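Local structure of 6-phosphogluconate dehydrogenase NAD-binding (Dyadobacter fermentans, 4GBJ) at residues 120-125 with 168-173; 135-140 with 155-160. The protein is probably an NAD(P)-dependent oxidoreductase of the 6-phosphogluconate and 3-hydroxyisobutyrate dehydrogenase family. One frame throughout, in Å; residues are numbered along the deposited sequence. Where two conformers were deposited one is given.

Overall arrangement
Both contacts sit at one end of the mixed sheet of the nucleotide-binding domain, with centres about 10 Å apart. Strands 117-124, 136-139 and 159-162 follow one another across the sheet, the first two antiparallel and the last two parallel. Interaction 2 joins strands 136-139 and 159-162. Along the chain the order is 120-125, 135-140, 155-160, 168-173, and interaction 2 is nested in the loop that interaction 1 closes. Interaction 1 packs the start of helix 169-197 on the sheet edge built by interaction 2, with Cys138 of strand 136-139 touching Ala170 and Ile173. The two are tied directly, since Phe124 N lies 2.8 Å from Asn136 O. Both touch the second subunit.

Interaction 1: residues 120-125 with 168-173; sequences GAPIFA and GAANVI
The Pro122 ring packs by its CG and CD on the first turn of helix 169-197, touching the Ala170 methyl and the Asn171 amide. This is the junction of the Rossmann-type domain with the long helix that opens the C-terminal domain. Pro122 CD packs on Ala170 CB at 3.7 Å. Its CG reaches the Ala170 backbone, 3.5 Å from Ala170 O. The proline and the Asn171 side chain cross at about a right angle, with Pro122 CG 3.9 Å from Asn171 ND2. Asn171 CG stands beside its own backbone N (chi1 -67°), which carries the amide to the ring. Asn171 OD1 is held by a hydrogen bond with Ser104 OG, so the amide is fixed from the side of helix 101-113. Gly120 adds its carbonyl, with Gly120 O 3.8 Å from Ala170 CB. A side chain on Gly120 would point at the helix and come close to Asn171 OD1.

Further along, the Phe124 side chain crosses Ile173 obliquely, CZ leading. Lys174, the predicted active-site residue, follows Ile173 in the helix. It makes a cation-pi contact with Phe124, and its NZ is hydrogen-bonded to Ile123 O. Met208 of the second subunit also packs on Phe124. The ring edge faces the helix backbone: Phe124 CZ lies 3.9 Å from Ile173 C, which sits near the ring plane, and 4.0 Å from Ile173 CG2.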
loop_
_atom_site.group_PDB
_atom_site.type_symbol
_atom_site.label_atom_id
_atom_site.label_comp_id
_atom_site.label_asym_id
_atom_site.label_seq_id
_atom_site.Cartn_x
_atom_site.Cartn_y
_atom_site.Cartn_z
ATOM N N GLY B 120 19.126 7.183 17.620
ATOM C CA GLY B 120 18.715 6.470 16.420
ATOM C C GLY B 120 17.895 7.400 15.576
ATOM O O GLY B 120 16.951 8.005 16.093
ATOM N N ALA B 121 18.359 7.704 14.357
ATOM C CA ALA B 121 17.720 8.775 13.558
ATOM C C ALA B 121 17.560 8.404 12.104
ATOM O O ALA B 121 17.932 9.183 11.240
ATOM C CB ALA B 121 18.519 10.064 13.673
ATOM N N PRO B 122 16.959 7.248 11.811
ATOM C CA PRO B 122 16.780 6.840 10.397
ATOM C C PRO B 122 15.945 7.833 9.611
ATOM O O PRO B 122 14.993 8.391 10.145
ATOM C CB PRO B 122 16.093 5.481 10.505
ATOM C CG PRO B 122 15.525 5.433 11.887
ATOM C CD PRO B 122 16.440 6.221 12.732
ATOM N N ILE B 123 16.294 8.026 8.339
ATOM C CA ILE B 123 15.633 8.997 7.463
ATOM C C ILE B 123 14.746 8.292 6.440
ATOM O O ILE B 123 15.128 7.277 5.843
ATOM C CB ILE B 123 16.672 9.958 6.791
ATOM C CG1 ILE B 123 15.970 11.116 6.029
ATOM C CG2 ILE B 123 17.658 9.223 5.877
ATOM C CD1 ILE B 123 16.927 12.246 5.621
ATOM N N PHE B 124 13.565 8.895 6.206
ATOM C CA PHE B 124 12.571 8.437 5.257
ATOM C C PHE B 124 12.601 9.462 4.170
ATOM O O PHE B 124 11.862 10.446 4.213
ATOM C CB PHE B 124 11.182 8.328 5.918
ATOM C CG PHE B 124 11.121 7.377 7.098
ATOM C CD1 PHE B 124 10.385 6.206 7.026
ATOM C CD2 PHE B 124 11.865 7.620 8.253
ATOM C CE1 PHE B 124 10.287 5.360 8.123
ATOM C CE2 PHE B 124 11.852 6.726 9.315
ATOM C CZ PHE B 124 11.010 5.637 9.274
ATOM N N ALA B 125 13.560 9.315 3.263
ATOM C CA ALA B 125 13.734 10.282 2.172
ATOM C C ALA B 125 14.675 9.776 1.122
ATOM O O ALA B 125 15.796 9.418 1.446
ATOM C CB ALA B 125 14.303 11.604 2.724
ATOM N N GLY B 168 16.923 1.928 19.765
ATOM C CA GLY B 168 16.635 1.185 18.549
ATOM C C GLY B 168 15.185 1.278 18.089
ATOM O O GLY B 168 14.842 0.716 17.066
ATOM N N ALA B 169 14.296 1.946 18.837
ATOM C CA ALA B 169 12.885 2.077 18.422
ATOM C C ALA B 169 12.660 2.748 17.041
ATOM O O ALA B 169 11.821 2.276 16.253
ATOM C CB ALA B 169 12.114 2.841 19.469
ATOM N N ALA B 170 13.343 3.867 16.756
ATOM C CA ALA B 170 13.137 4.519 15.465
ATOM C C ALA B 170 13.540 3.573 14.332
ATOM O O ALA B 170 12.901 3.551 13.268
ATOM C CB ALA B 170 13.916 5.813 15.395
ATOM N N ASN B 171 14.602 2.778 14.576
ATOM C CA ASN B 171 15.089 1.765 13.614
ATOM C C ASN B 171 14.021 0.748 13.303
ATOM O O ASN B 171 13.925 0.311 12.165
ATOM C CB ASN B 171 16.310 1.072 14.141
ATOM C CG ASN B 171 17.498 1.967 14.238
ATOM O OD1 ASN B 171 18.059 2.153 15.306
ATOM N ND2 ASN B 171 17.910 2.557 13.127
ATOM N N VAL B 172 13.176 0.408 14.286
ATOM C CA VAL B 172 12.059 -0.530 14.062
ATOM C C VAL B 172 11.078 0.114 13.091
ATOM O O VAL B 172 10.582 -0.553 12.172
ATOM C CB VAL B 172 11.325 -0.957 15.372
ATOM C CG1 VAL B 172 10.105 -1.788 15.076
ATOM C CG2 VAL B 172 12.243 -1.686 16.321
ATOM N N ILE B 173 10.834 1.424 13.251
ATOM C CA ILE B 173 9.856 2.114 12.391
ATOM C C ILE B 173 10.377 2.124 10.951
ATOM O O ILE B 173 9.613 1.930 10.043
ATOM C CB ILE B 173 9.493 3.549 12.874
ATOM C CG1 ILE B 173 9.049 3.593 14.345
ATOM C CG2 ILE B 173 8.414 4.211 11.977
ATOM C CD1 ILE B 173 7.864 2.678 14.664
#

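Interaction 2: residues 135-140 with 155-160; sequences GNICLS and NFVKGV. With NA (sodium ion), chain E.
Ile137 N donates to Gly159 O at 2.8 Å, a backbone bond between two parallel strands of a beta-alpha-beta unit. Helix 143-153 makes the crossover. The bond is fairly straight, 162° at the hydrogen. Just before it, Gly135 O takes Lys158 N at 2.8 Å and a weak, longer bond from Gly159 N. Asn136 OD1 bends over the same Gly159 N at 3.1 Å, also weakly, since the angle at the hydrogen is only 121°. Asn136 CG lies beside its own backbone N (chi1 -66°), which brings the amide across to the neighbouring strand. Asn136 OD1 lies where a CB on Gly159 would begin, 3.1 Å from Gly159 CA. An alanine in place of Asn136 would probably leave Gly159 N with just the long bond to Gly135 O and open a gap over the glycine.

On the face opposite Asn136, Ile137 and Val160 lie side by side and point the same way. Ile137 CG2 touches both Val157 CG2 and Val160 CG1. Leu139 CD1 extends this apolar row, 3.6 Å from Val160 CG1.

Further out, a water accepts from Gly135 N and donates to Phe156 O. Phe156 packs against Ile20, Ile23 and Leu24 of helix 17-26. The turn before strand 159-162 also holds a sodium ion, shared with Glu154 O. The ion is coordinated by Val157 O at 2.4 Å. One of the waters on the sodium donates to Lys158 O, with 2.7 Å between the water oxygen and Lys158 O.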
loop_
_atom_site.group_PDB
_atom_site.type_symbol
_atom_site.label_atom_id
_atom_site.label_comp_id
_atom_site.label_asym_id
_atom_site.label_seq_id
_atom_site.Cartn_x
_atom_site.Cartn_y
_atom_site.Cartn_z
ATOM N N GLY B 135 11.078 15.067 3.119
ATOM C CA GLY B 135 11.312 13.818 3.825
ATOM C C GLY B 135 10.973 13.876 5.303
ATOM O O GLY B 135 10.518 14.891 5.823
ATOM N N ASN B 136 11.158 12.763 5.982
ATOM C CA ASN B 136 10.827 12.657 7.394
ATOM C C ASN B 136 11.908 11.925 8.153
ATOM O O ASN B 136 12.589 11.071 7.598
ATOM C CB ASN B 136 9.496 11.930 7.552
ATOM C CG ASN B 136 8.331 12.710 6.977
ATOM O OD1 ASN B 136 7.875 13.672 7.567
ATOM N ND2 ASN B 136 7.886 12.385 5.782
ATOM N N ILE B 137 12.001 12.180 9.441
ATOM C CA ILE B 137 12.949 11.451 10.291
ATOM C C ILE B 137 12.244 10.942 11.559
ATOM O O ILE B 137 11.332 11.591 12.077
ATOM C CB ILE B 137 14.168 12.367 10.603
ATOM C CG1 ILE B 137 15.433 11.549 10.909
ATOM C CG2 ILE B 137 13.870 13.390 11.705
ATOM C CD1 ILE B 137 16.680 12.427 11.000
ATOM N N CYS B 138 12.714 9.798 12.076
ATOM C CA CYS B 138 12.274 9.226 13.352
ATOM C C CYS B 138 13.434 9.306 14.287
ATOM O O CYS B 138 14.547 8.975 13.890
ATOM C CB CYS B 138 11.781 7.785 13.199
ATOM S SG CYS B 138 10.197 7.663 12.343
ATOM N N LEU B 139 13.190 9.704 15.529
ATOM C CA LEU B 139 14.252 9.828 16.524
ATOM C C LEU B 139 13.929 9.000 17.693
ATOM O O LEU B 139 12.788 8.995 18.121
ATOM C CB LEU B 139 14.435 11.266 17.004
ATOM C CG LEU B 139 14.630 12.348 15.980
ATOM C CD1 LEU B 139 14.654 13.680 16.679
ATOM C CD2 LEU B 139 15.913 12.112 15.139
ATOM N N SER B 140 14.929 8.349 18.262
ATOM C CA SER B 140 14.767 7.618 19.515
ATOM C C SER B 140 16.125 7.590 20.243
ATOM O O SER B 140 17.203 7.632 19.617
ATOM C CB SER B 140 14.194 6.231 19.271
ATOM O OG SER B 140 15.139 5.314 18.747
ATOM N N ASN B 155 16.076 21.279 9.611
ATOM C CA ASN B 155 16.529 21.965 8.411
ATOM C C ASN B 155 16.443 21.112 7.163
ATOM O O ASN B 155 16.241 21.673 6.110
ATOM C CB ASN B 155 17.958 22.455 8.590
ATOM C CG ASN B 155 18.026 23.581 9.596
ATOM O OD1 ASN B 155 17.559 24.679 9.330
ATOM N ND2 ASN B 155 18.526 23.319 10.790
ATOM N N PHE B 156 16.547 19.780 7.254
ATOM C CA PHE B 156 16.513 18.945 6.042
ATOM C C PHE B 156 15.348 17.960 5.973
ATOM O O PHE B 156 15.337 17.150 5.061
ATOM C CB PHE B 156 17.841 18.199 5.847
ATOM C CG PHE B 156 18.308 17.316 6.955
ATOM C CD1 PHE B 156 17.992 15.961 6.967
ATOM C CD2 PHE B 156 19.149 17.803 7.936
ATOM C CE1 PHE B 156 18.470 15.126 7.981
ATOM C CE2 PHE B 156 19.634 16.968 8.938
ATOM C CZ PHE B 156 19.280 15.638 8.957
ATOM N N VAL B 157 14.340 18.074 6.840
ATOM C CA VAL B 157 13.147 17.238 6.771
ATOM C C VAL B 157 11.952 18.080 7.081
ATOM O O VAL B 157 12.074 19.112 7.727
ATOM C CB VAL B 157 13.156 15.992 7.697
ATOM C CG1 VAL B 157 14.329 15.054 7.384
ATOM C CG2 VAL B 157 13.111 16.388 9.173
ATOM N N LYS B 158 10.787 17.583 6.695
ATOM C CA LYS B 158 9.511 18.192 7.023
ATOM C C LYS B 158 9.142 17.676 8.419
ATOM O O LYS B 158 9.169 18.429 9.376
ATOM C CB LYS B 158 8.461 17.831 5.948
ATOM C CG LYS B 158 7.039 18.238 6.265
ATOM C CD LYS B 158 6.099 17.886 5.098
ATOM C CE LYS B 158 4.651 17.843 5.513
ATOM N NZ LYS B 158 4.140 19.192 5.890
ATOM N N GLY B 159 8.923 16.376 8.542
ATOM C CA GLY B 159 8.507 15.785 9.809
ATOM C C GLY B 159 9.596 15.161 10.644
ATOM O O GLY B 159 10.479 14.473 10.133
ATOM N N VAL B 160 9.462 15.351 11.964
ATOM C CA VAL B 160 10.310 14.792 12.993
ATOM C C VAL B 160 9.397 14.022 13.924
ATOM O O VAL B 160 8.544 14.629 14.555
ATOM C CB VAL B 160 11.135 15.868 13.741
ATOM C CG1 VAL B 160 12.082 15.213 14.748
ATOM C CG2 VAL B 160 11.928 16.719 12.763
HETATM NA NA NA E . 11.874 21.458 8.157
HETATM O O HOH W 1 13.733 15.823 3.457
HETATM O O HOH W 2 10.850 20.442 10.157
HETATM O O HOH W 3 11.678 23.636 9.740
#